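Local coordinates for protein hyaluronoglucosaminidase (Apis mellifera, PDB 1FCQ) that hydrolyses hyaluronan as a family 56 glycosidase of bee venom and is one of the venom's major allergens, at residues A[89-94]-A[166-171]; A[118-123]-A[128-133]; A[264-269]-A[281-286]. All blocks are in the same frame, centred on the assembly; numbering follows the deposited sequence.

Overall arrangement
From the N terminus the chain winds a seven-stranded (beta/alpha) TIM barrel, and each contact joins neighbouring parts of it. Contact 1 closes the longest loop: helix 84-98, before strand 107-111, meets helix 146-175, which comes after strand 107-111 and helix 127-140. Contact 2 falls within that span and closes a very short turn, where the start of helix 127-140 turns back against the loop at 118-123 that leads into it. Contact 3 comes later, in series with both, and joins strand 261-267 to helix 280-292, the next helix along the chain. Contacts 1 and 3 lie on opposite sides of the chain's centre, their own centres about 31 Å apart; contacts 1 and 2 are closer, at about 23 Å between centres.

Contact 1: residues A[89-94]-A[166-171]; sequences QVFRDH and EETLKA
The hydroxyl of T168 looks back into its own helix: OG1 is hydrogen-bonded to the carbonyl oxygen of F164, one turn earlier. With OG1 held beside the backbone N (chi1 -54°), the methyl CG2 is the branch handed to F91. CG2 sits over the middle of one ring face, 3.4 Å from the centroid of F91 and 9° off the ring normal, a nearly head-on CH-pi contact. The distances run evenly round the ring, from 3.5 Å between T168 CG2 and F91 CE1 to 3.9 Å between T168 CG2 and F91 CD2. With CG opposite the backbone N (chi1 178°), the F91 ring is carried toward helix 146-175. Further along that helix, A171 CB approaches F91 CE2 obliquely at 4.3 Å, and T168 O lies 3.6 Å from the same CE2. P57 and A172 also touch the F91 ring, while F60 and Y183 touch T168. This is helix-to-helix packing on the outside of the TIM barrel, with strand 180-183 beneath T168. The charged pairs, R92 with D93 and K170 with E167, each stay within one helix. Between these two segments the contact is therefore apolar, and one torsion serves both branches of the threonine, the hydroxyl bonding F164 O while the methyl meets the ring.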
loop_
_atom_site.group_PDB
_atom_site.type_symbol
_atom_site.label_atom_id
_atom_site.label_comp_id
_atom_site.label_asym_id
_atom_site.label_seq_id
_atom_site.Cartn_x
_atom_site.Cartn_y
_atom_site.Cartn_z
ATOM N N GLN A 89 -9.498 16.173 -10.350
ATOM C CA GLN A 89 -9.343 16.319 -11.799
ATOM C C GLN A 89 -8.054 15.655 -12.280
ATOM O O GLN A 89 -8.033 14.936 -13.282
ATOM C CB GLN A 89 -9.401 17.783 -12.206
ATOM C CG GLN A 89 -10.770 18.422 -11.996
ATOM C CD GLN A 89 -11.017 19.532 -13.004
ATOM O OE1 GLN A 89 -11.198 19.245 -14.189
ATOM N NE2 GLN A 89 -11.020 20.773 -12.536
ATOM N N VAL A 90 -6.968 15.876 -11.538
ATOM C CA VAL A 90 -5.698 15.259 -11.914
ATOM C C VAL A 90 -5.804 13.747 -11.742
ATOM O O VAL A 90 -5.376 12.984 -12.600
ATOM C CB VAL A 90 -4.520 15.813 -11.117
ATOM C CG1 VAL A 90 -3.217 15.123 -11.517
ATOM C CG2 VAL A 90 -4.382 17.323 -11.348
ATOM N N PHE A 91 -6.408 13.304 -10.635
ATOM C CA PHE A 91 -6.572 11.882 -10.378
ATOM C C PHE A 91 -7.339 11.209 -11.512
ATOM O O PHE A 91 -6.937 10.141 -11.963
ATOM C CB PHE A 91 -7.332 11.621 -9.065
ATOM C CG PHE A 91 -7.542 10.148 -8.808
ATOM C CD1 PHE A 91 -6.484 9.355 -8.394
ATOM C CD2 PHE A 91 -8.780 9.570 -9.004
ATOM C CE1 PHE A 91 -6.669 8.006 -8.155
ATOM C CE2 PHE A 91 -8.976 8.230 -8.745
ATOM C CZ PHE A 91 -7.918 7.438 -8.330
ATOM N N ARG A 92 -8.440 11.835 -11.930
ATOM C CA ARG A 92 -9.198 11.246 -13.030
ATOM C C ARG A 92 -8.317 11.036 -14.256
ATOM O O ARG A 92 -8.316 9.970 -14.863
ATOM C CB ARG A 92 -10.404 12.110 -13.413
ATOM C CG ARG A 92 -11.153 11.432 -14.567
ATOM C CD ARG A 92 -11.523 12.396 -15.675
ATOM N NE ARG A 92 -10.671 13.581 -15.582
ATOM C CZ ARG A 92 -11.014 14.739 -16.116
ATOM N NH1 ARG A 92 -12.139 14.899 -16.792
ATOM N NH2 ARG A 92 -10.156 15.721 -15.927
ATOM N N ASP A 93 -7.563 12.071 -14.641
ATOM C CA ASP A 93 -6.688 11.935 -15.812
ATOM C C ASP A 93 -5.628 10.865 -15.626
ATOM O O ASP A 93 -5.352 10.101 -16.544
ATOM C CB ASP A 93 -6.025 13.272 -16.135
ATOM C CG ASP A 93 -7.010 14.246 -16.755
ATOM O OD1 ASP A 93 -8.186 13.912 -16.967
ATOM O OD2 ASP A 93 -6.556 15.381 -17.003
ATOM N N HIS A 94 -5.039 10.778 -14.433
ATOM C CA HIS A 94 -4.031 9.750 -14.174
ATOM C C HIS A 94 -4.653 8.357 -14.287
ATOM O O HIS A 94 -4.090 7.459 -14.913
ATOM C CB HIS A 94 -3.391 9.904 -12.798
ATOM C CG HIS A 94 -2.308 10.912 -12.628
ATOM N ND1 HIS A 94 -1.539 11.340 -13.691
ATOM C CD2 HIS A 94 -1.825 11.576 -11.543
ATOM C CE1 HIS A 94 -0.659 12.224 -13.270
ATOM N NE2 HIS A 94 -0.808 12.387 -11.969
ATOM N N GLU A 166 -11.411 9.265 0.902
ATOM C CA GLU A 166 -12.686 8.657 0.513
ATOM C C GLU A 166 -13.144 9.110 -0.854
ATOM O O GLU A 166 -13.618 8.283 -1.628
ATOM C CB GLU A 166 -13.716 8.939 1.598
ATOM C CG GLU A 166 -14.991 8.137 1.415
ATOM C CD GLU A 166 -15.971 8.312 2.553
ATOM O OE1 GLU A 166 -15.681 9.028 3.538
ATOM O OE2 GLU A 166 -17.061 7.693 2.444
ATOM N N GLU A 167 -13.004 10.396 -1.200
ATOM C CA GLU A 167 -13.457 10.844 -2.501
ATOM C C GLU A 167 -12.664 10.259 -3.644
ATOM O O GLU A 167 -13.217 9.922 -4.688
ATOM C CB GLU A 167 -13.429 12.375 -2.599
ATOM C CG GLU A 167 -14.611 13.021 -1.906
ATOM C CD GLU A 167 -15.931 12.515 -2.483
ATOM O OE1 GLU A 167 -16.152 12.491 -3.702
ATOM O OE2 GLU A 167 -16.737 12.116 -1.637
ATOM N N THR A 168 -11.361 10.090 -3.424
ATOM C CA THR A 168 -10.504 9.501 -4.453
ATOM C C THR A 168 -10.904 8.042 -4.692
ATOM O O THR A 168 -10.967 7.591 -5.835
ATOM C CB THR A 168 -9.027 9.575 -4.048
ATOM O OG1 THR A 168 -8.732 10.951 -3.744
ATOM C CG2 THR A 168 -8.130 9.102 -5.170
ATOM N N LEU A 169 -11.126 7.328 -3.587
ATOM C CA LEU A 169 -11.513 5.914 -3.723
ATOM C C LEU A 169 -12.876 5.818 -4.396
ATOM O O LEU A 169 -13.056 4.958 -5.263
ATOM C CB LEU A 169 -11.532 5.289 -2.322
ATOM C CG LEU A 169 -12.031 3.842 -2.258
ATOM C CD1 LEU A 169 -11.130 2.899 -3.042
ATOM C CD2 LEU A 169 -12.100 3.401 -0.793
ATOM N N LYS A 170 -13.811 6.704 -4.043
ATOM C CA LYS A 170 -15.135 6.697 -4.677
ATOM C C LYS A 170 -15.034 6.971 -6.166
ATOM O O LYS A 170 -15.683 6.293 -6.970
ATOM C CB LYS A 170 -16.044 7.772 -4.077
ATOM C CG LYS A 170 -16.837 7.372 -2.858
ATOM C CD LYS A 170 -17.675 8.554 -2.377
ATOM C CE LYS A 170 -18.593 9.125 -3.447
ATOM N NZ LYS A 170 -18.873 10.570 -3.229
ATOM N N ALA A 171 -14.177 7.915 -6.556
ATOM C CA ALA A 171 -13.955 8.231 -7.953
ATOM C C ALA A 171 -13.403 7.028 -8.710
ATOM O O ALA A 171 -13.879 6.687 -9.782
ATOM C CB ALA A 171 -13.049 9.443 -8.112
#

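Contact 2: residues A[118-123]-A[128-133]; sequences IFRQNW and PYKKLS
One face of the F119 ring carries the side chain of K130, with CG 4.0 Å from the centroid and displaced toward the rim, a CH-pi contact. At the ring edge stands S133: its CB lies 3.6 Å from F119 CE1, and its OG is close to the ring plane. Both partners come from helix 127-140, and F119 belongs to the beta-to-alpha loop that leads from TIM-barrel strand 107-111 into that helix. The second flat group, the indole of W123, has Q121 CA over the centre of one face and R120 O on the same face nearer the rim; R120 NH1 lies at its edge.

K130 runs between these rings. CG leaves beside the backbone N (chi1 -62°), and from there the chain is fully extended, threading the methylenes through the turn. CE lies close to two carbonyl oxygens, 3.1 Å from F119 O and 3.2 Å from N122 O. The tip then gives a hydrogen bond from NZ to R120 O at 2.9 Å, from a position tilted 31° out of the carbonyl plane. The lysine thus fills the middle of the turn, where N122 is the centre of an inverse gamma turn and its OD1 takes a bond from R116 N. The nearby guanidinium of R120 is paired with E208 and E202, which probably eases any repulsion between the two cations. The same K130 NZ also lies 3.9 Å from W123 CD1, approaching the indole obliquely.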
loop_
_atom_site.group_PDB
_atom_site.type_symbol
_atom_site.label_atom_id
_atom_site.label_comp_id
_atom_site.label_asym_id
_atom_site.label_seq_id
_atom_site.Cartn_x
_atom_site.Cartn_y
_atom_site.Cartn_z
ATOM N N ILE A 118 -5.499 9.450 10.179
ATOM C CA ILE A 118 -5.601 9.507 11.629
ATOM C C ILE A 118 -4.438 10.402 12.083
ATOM O O ILE A 118 -3.258 10.097 11.944
ATOM C CB ILE A 118 -5.502 8.160 12.351
ATOM C CG1 ILE A 118 -6.568 7.173 11.878
ATOM C CG2 ILE A 118 -5.572 8.361 13.872
ATOM C CD1 ILE A 118 -7.996 7.601 12.166
ATOM N N PHE A 119 -4.809 11.546 12.662
ATOM C CA PHE A 119 -3.818 12.546 13.070
ATOM C C PHE A 119 -2.706 11.948 13.908
ATOM O O PHE A 119 -1.512 12.141 13.653
ATOM C CB PHE A 119 -4.533 13.634 13.876
ATOM C CG PHE A 119 -3.736 14.852 14.230
ATOM C CD1 PHE A 119 -3.500 15.817 13.266
ATOM C CD2 PHE A 119 -3.275 15.061 15.518
ATOM C CE1 PHE A 119 -2.780 16.967 13.561
ATOM C CE2 PHE A 119 -2.556 16.214 15.824
ATOM C CZ PHE A 119 -2.321 17.157 14.839
ATOM N N ARG A 120 -3.087 11.186 14.928
ATOM C CA ARG A 120 -2.130 10.592 15.840
ATOM C C ARG A 120 -1.085 9.704 15.204
ATOM O O ARG A 120 0.068 9.685 15.652
ATOM C CB ARG A 120 -2.893 9.796 16.913
ATOM C CG ARG A 120 -1.946 9.232 17.980
ATOM C CD ARG A 120 -2.771 8.329 18.907
ATOM N NE ARG A 120 -3.004 7.066 18.215
ATOM C CZ ARG A 120 -2.252 5.979 18.194
ATOM N NH1 ARG A 120 -1.132 5.885 18.900
ATOM N NH2 ARG A 120 -2.637 4.938 17.460
ATOM N N GLN A 121 -1.417 8.999 14.119
ATOM C CA GLN A 121 -0.480 8.095 13.472
ATOM C C GLN A 121 0.574 8.751 12.610
ATOM O O GLN A 121 1.451 8.060 12.065
ATOM C CB GLN A 121 -1.261 7.059 12.647
ATOM C CG GLN A 121 -2.092 6.133 13.517
ATOM C CD GLN A 121 -3.039 5.257 12.715
ATOM O OE1 GLN A 121 -4.127 4.868 13.165
ATOM N NE2 GLN A 121 -2.597 4.952 11.510
ATOM N N ASN A 122 0.523 10.064 12.425
ATOM C CA ASN A 122 1.563 10.773 11.681
ATOM C C ASN A 122 2.750 11.041 12.611
ATOM O O ASN A 122 3.055 12.182 12.987
ATOM C CB ASN A 122 0.962 12.046 11.078
ATOM C CG ASN A 122 -0.045 11.631 9.999
ATOM O OD1 ASN A 122 0.405 11.232 8.926
ATOM N ND2 ASN A 122 -1.326 11.722 10.323
ATOM N N TRP A 123 3.489 9.984 12.933
ATOM C CA TRP A 123 4.630 10.024 13.816
ATOM C C TRP A 123 5.946 10.101 13.038
ATOM O O TRP A 123 6.013 9.943 11.829
ATOM C CB TRP A 123 4.772 8.764 14.670
ATOM C CG TRP A 123 3.670 8.291 15.544
ATOM C CD1 TRP A 123 3.230 8.867 16.705
ATOM C CD2 TRP A 123 2.876 7.107 15.366
ATOM N NE1 TRP A 123 2.208 8.128 17.243
ATOM C CE2 TRP A 123 1.971 7.040 16.442
ATOM C CE3 TRP A 123 2.838 6.097 14.397
ATOM C CZ2 TRP A 123 1.039 6.011 16.575
ATOM C CZ3 TRP A 123 1.920 5.074 14.535
ATOM C CH2 TRP A 123 1.027 5.035 15.615
ATOM N N PRO A 128 5.745 16.456 10.777
ATOM C CA PRO A 128 5.451 17.739 10.174
ATOM C C PRO A 128 3.976 17.899 9.840
ATOM O O PRO A 128 3.528 19.041 9.849
ATOM C CB PRO A 128 6.339 17.814 8.935
ATOM C CG PRO A 128 7.521 16.993 9.335
ATOM C CD PRO A 128 6.964 15.868 10.162
ATOM N N TYR A 129 3.196 16.855 9.536
ATOM C CA TYR A 129 1.774 17.071 9.261
ATOM C C TYR A 129 1.036 17.508 10.525
ATOM O O TYR A 129 0.114 18.314 10.380
ATOM C CB TYR A 129 1.190 15.786 8.663
ATOM C CG TYR A 129 1.707 15.544 7.259
ATOM C CD1 TYR A 129 2.685 14.565 7.055
ATOM C CD2 TYR A 129 1.249 16.257 6.167
ATOM C CE1 TYR A 129 3.180 14.312 5.794
ATOM C CE2 TYR A 129 1.749 16.012 4.904
ATOM C CZ TYR A 129 2.715 15.039 4.724
ATOM O OH TYR A 129 3.185 14.802 3.458
ATOM N N LYS A 130 1.402 16.969 11.679
ATOM C CA LYS A 130 0.794 17.369 12.939
ATOM C C LYS A 130 1.184 18.826 13.222
ATOM O O LYS A 130 0.333 19.659 13.545
ATOM C CB LYS A 130 1.231 16.517 14.125
ATOM C CG LYS A 130 0.876 15.039 14.058
ATOM C CD LYS A 130 1.153 14.362 15.393
ATOM C CE LYS A 130 0.940 12.864 15.326
ATOM N NZ LYS A 130 1.120 12.197 16.648
ATOM N N LYS A 131 2.489 19.107 13.082
ATOM C CA LYS A 131 2.937 20.469 13.391
ATOM C C LYS A 131 2.279 21.526 12.540
ATOM O O LYS A 131 1.830 22.561 13.069
ATOM C CB LYS A 131 4.461 20.589 13.259
ATOM C CG LYS A 131 5.237 19.573 14.077
ATOM C CD LYS A 131 4.971 19.714 15.567
ATOM C CE LYS A 131 5.914 18.811 16.351
ATOM N NZ LYS A 131 5.595 18.820 17.807
ATOM N N LEU A 132 2.182 21.325 11.228
ATOM C CA LEU A 132 1.585 22.299 10.344
ATOM C C LEU A 132 0.101 22.468 10.649
ATOM O O LEU A 132 -0.383 23.590 10.598
ATOM C CB LEU A 132 1.790 21.938 8.873
ATOM C CG LEU A 132 1.176 22.900 7.863
ATOM C CD1 LEU A 132 1.706 24.322 8.023
ATOM C CD2 LEU A 132 1.414 22.399 6.444
ATOM N N SER A 133 -0.563 21.361 10.994
ATOM C CA SER A 133 -1.985 21.460 11.324
ATOM C C SER A 133 -2.190 22.423 12.497
ATOM O O SER A 133 -3.093 23.251 12.450
ATOM C CB SER A 133 -2.550 20.092 11.696
ATOM O OG SER A 133 -2.480 19.207 10.580
#

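Contact 3: residues A[264-269]-A[281-286]; sequences PYYWYK and ADLEAT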
loop_
_atom_site.group_PDB
_atom_site.type_symbol
_atom_site.label_atom_id
_atom_site.label_comp_id
_atom_site.label_asym_id
_atom_site.label_seq_id
_atom_site.Cartn_x
_atom_site.Cartn_y
_atom_site.Cartn_z
ATOM N N PRO A 264 -2.245 -9.198 1.002
ATOM C CA PRO A 264 -1.077 -8.514 1.520
ATOM C C PRO A 264 -0.077 -8.211 0.406
ATOM O O PRO A 264 0.154 -9.000 -0.499
ATOM C CB PRO A 264 -0.457 -9.521 2.495
ATOM C CG PRO A 264 -1.642 -10.318 2.953
ATOM C CD PRO A 264 -2.475 -10.492 1.699
ATOM N N TYR A 265 0.555 -7.047 0.524
ATOM C CA TYR A 265 1.619 -6.607 -0.375
ATOM C C TYR A 265 2.915 -7.234 0.147
ATOM O O TYR A 265 3.238 -7.094 1.340
ATOM C CB TYR A 265 1.699 -5.066 -0.404
ATOM C CG TYR A 265 1.270 -4.573 -1.771
ATOM C CD1 TYR A 265 -0.076 -4.517 -2.135
ATOM C CD2 TYR A 265 2.195 -4.253 -2.743
ATOM C CE1 TYR A 265 -0.455 -4.147 -3.414
ATOM C CE2 TYR A 265 1.841 -3.850 -4.025
ATOM C CZ TYR A 265 0.497 -3.807 -4.351
ATOM O OH TYR A 265 0.093 -3.451 -5.613
ATOM N N TYR A 266 3.629 -7.931 -0.730
ATOM C CA TYR A 266 4.827 -8.668 -0.334
ATOM C C TYR A 266 6.022 -8.279 -1.195
ATOM O O TYR A 266 5.911 -8.200 -2.410
ATOM C CB TYR A 266 4.532 -10.152 -0.565
ATOM C CG TYR A 266 5.475 -11.119 0.106
ATOM C CD1 TYR A 266 5.214 -11.620 1.361
ATOM C CD2 TYR A 266 6.642 -11.524 -0.548
ATOM C CE1 TYR A 266 6.087 -12.502 1.999
ATOM C CE2 TYR A 266 7.500 -12.421 0.058
ATOM C CZ TYR A 266 7.223 -12.901 1.317
ATOM O OH TYR A 266 8.115 -13.776 1.913
ATOM N N TRP A 267 7.158 -8.023 -0.535
ATOM C CA TRP A 267 8.338 -7.622 -1.309
ATOM C C TRP A 267 9.397 -8.708 -1.162
ATOM O O TRP A 267 9.471 -9.319 -0.101
ATOM C CB TRP A 267 8.887 -6.280 -0.880
ATOM C CG TRP A 267 9.890 -5.607 -1.768
ATOM C CD1 TRP A 267 10.126 -5.822 -3.093
ATOM C CD2 TRP A 267 10.751 -4.526 -1.378
ATOM N NE1 TRP A 267 11.103 -4.961 -3.554
ATOM C CE2 TRP A 267 11.482 -4.149 -2.524
ATOM C CE3 TRP A 267 10.968 -3.835 -0.179
ATOM C CZ2 TRP A 267 12.433 -3.129 -2.497
ATOM C CZ3 TRP A 267 11.903 -2.813 -0.162
ATOM C CH2 TRP A 267 12.627 -2.469 -1.320
ATOM N N TYR A 268 10.163 -8.918 -2.230
ATOM C CA TYR A 268 11.228 -9.927 -2.185
ATOM C C TYR A 268 12.545 -9.343 -1.710
ATOM O O TYR A 268 13.563 -10.050 -1.714
ATOM C CB TYR A 268 11.366 -10.633 -3.546
ATOM C CG TYR A 268 11.767 -9.667 -4.644
ATOM C CD1 TYR A 268 13.125 -9.485 -4.890
ATOM C CD2 TYR A 268 10.872 -8.928 -5.384
ATOM C CE1 TYR A 268 13.547 -8.596 -5.858
ATOM C CE2 TYR A 268 11.273 -8.032 -6.356
ATOM C CZ TYR A 268 12.636 -7.867 -6.582
ATOM O OH TYR A 268 13.085 -6.988 -7.536
ATOM N N LYS A 269 12.569 -8.096 -1.261
ATOM C CA LYS A 269 13.751 -7.480 -0.681
ATOM C C LYS A 269 13.446 -7.120 0.778
ATOM O O LYS A 269 12.274 -6.933 1.114
ATOM C CB LYS A 269 14.116 -6.166 -1.379
ATOM C CG LYS A 269 14.421 -6.280 -2.862
ATOM C CD LYS A 269 15.766 -6.981 -3.045
ATOM C CE LYS A 269 16.309 -6.682 -4.436
ATOM N NZ LYS A 269 17.574 -7.443 -4.666
ATOM N N ALA A 281 14.409 -19.450 3.654
ATOM C CA ALA A 281 13.777 -19.750 4.942
ATOM C C ALA A 281 12.698 -18.698 5.220
ATOM O O ALA A 281 11.614 -19.038 5.685
ATOM C CB ALA A 281 14.784 -19.761 6.074
ATOM N N ASP A 282 13.034 -17.436 4.964
ATOM C CA ASP A 282 12.056 -16.366 5.173
ATOM C C ASP A 282 10.888 -16.462 4.200
ATOM O O ASP A 282 9.744 -16.256 4.623
ATOM C CB ASP A 282 12.683 -14.982 5.128
ATOM C CG ASP A 282 13.403 -14.565 6.390
ATOM O OD1 ASP A 282 13.197 -15.192 7.453
ATOM O OD2 ASP A 282 14.182 -13.593 6.351
ATOM N N LEU A 283 11.147 -16.758 2.925
ATOM C CA LEU A 283 10.053 -16.912 1.969
ATOM C C LEU A 283 9.076 -17.980 2.437
ATOM O O LEU A 283 7.855 -17.815 2.465
ATOM C CB LEU A 283 10.611 -17.331 0.607
ATOM C CG LEU A 283 11.312 -16.248 -0.206
ATOM C CD1 LEU A 283 11.980 -16.874 -1.423
ATOM C CD2 LEU A 283 10.332 -15.161 -0.648
ATOM N N GLU A 284 9.622 -19.147 2.775
ATOM C CA GLU A 284 8.819 -20.269 3.234
ATOM C C GLU A 284 7.987 -19.945 4.473
ATOM O O GLU A 284 6.766 -20.125 4.445
ATOM C CB GLU A 284 9.720 -21.492 3.495
ATOM C CG GLU A 284 10.397 -22.042 2.253
ATOM C CD GLU A 284 11.388 -23.165 2.482
ATOM O OE1 GLU A 284 11.849 -23.352 3.630
ATOM O OE2 GLU A 284 11.740 -23.884 1.516
ATOM N N ALA A 285 8.578 -19.475 5.557
ATOM C CA ALA A 285 7.808 -19.249 6.784
ATOM C C ALA A 285 6.783 -18.136 6.634
ATOM O O ALA A 285 5.672 -18.261 7.166
ATOM C CB ALA A 285 8.747 -18.956 7.941
ATOM N N THR A 286 7.144 -17.046 5.959
ATOM C CA THR A 286 6.172 -15.947 5.845
ATOM C C THR A 286 5.072 -16.191 4.827
ATOM O O THR A 286 3.935 -15.757 5.081
ATOM C CB THR A 286 6.864 -14.603 5.585
ATOM O OG1 THR A 286 7.608 -14.692 4.354
ATOM C CG2 THR A 286 7.807 -14.229 6.718
#
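CB of Y266 points from strand 261-267 toward helix 280-292, and the side chain bridges the two elements of one beta/alpha unit of the TIM barrel. The strand and helix segments run almost antiparallel, at 165°, with 11.6 Å between their axes, a gap crossed by the tyrosine and the T286 side chain together. CG lies anti to the backbone N (chi1 -164°), which carries the ring out across it. L278, L287 and I290 also pack against this side chain. At the outer end of the ring the two edges part company. CE2 has L283 CD2 at 4.0 Å, an apolar contact, while CE1 has T286 OG1 at 3.6 Å, near the ring plane. The tip OH then gives its proton to T286 OG1 in a short hydrogen bond of 2.7 Å, and L283 CD2 lies 3.7 Å from that same OH.

T286 stands at about a right angle to the tyrosine. Its OG1 takes the crowded position between the backbone N and the carbonyl carbon (chi1 60°), from where it can receive from Y266 and give onward into its own helix. The buried phenol is thereby satisfied, and each hydroxyl is fixed in rotation by the next acceptor. L283 in turn packs on Y319, L324 and A327 of helix 310-328, so the contact continues into the neighbouring helix. On the strand side, backbone bonds tie Y266 to I299 and W301 of strand 297-301. The relay finishes at D282 O, which accepts T286 OG1 at 2.7 Å and T286 N at 3.0 Å from opposite faces of its carbonyl plane.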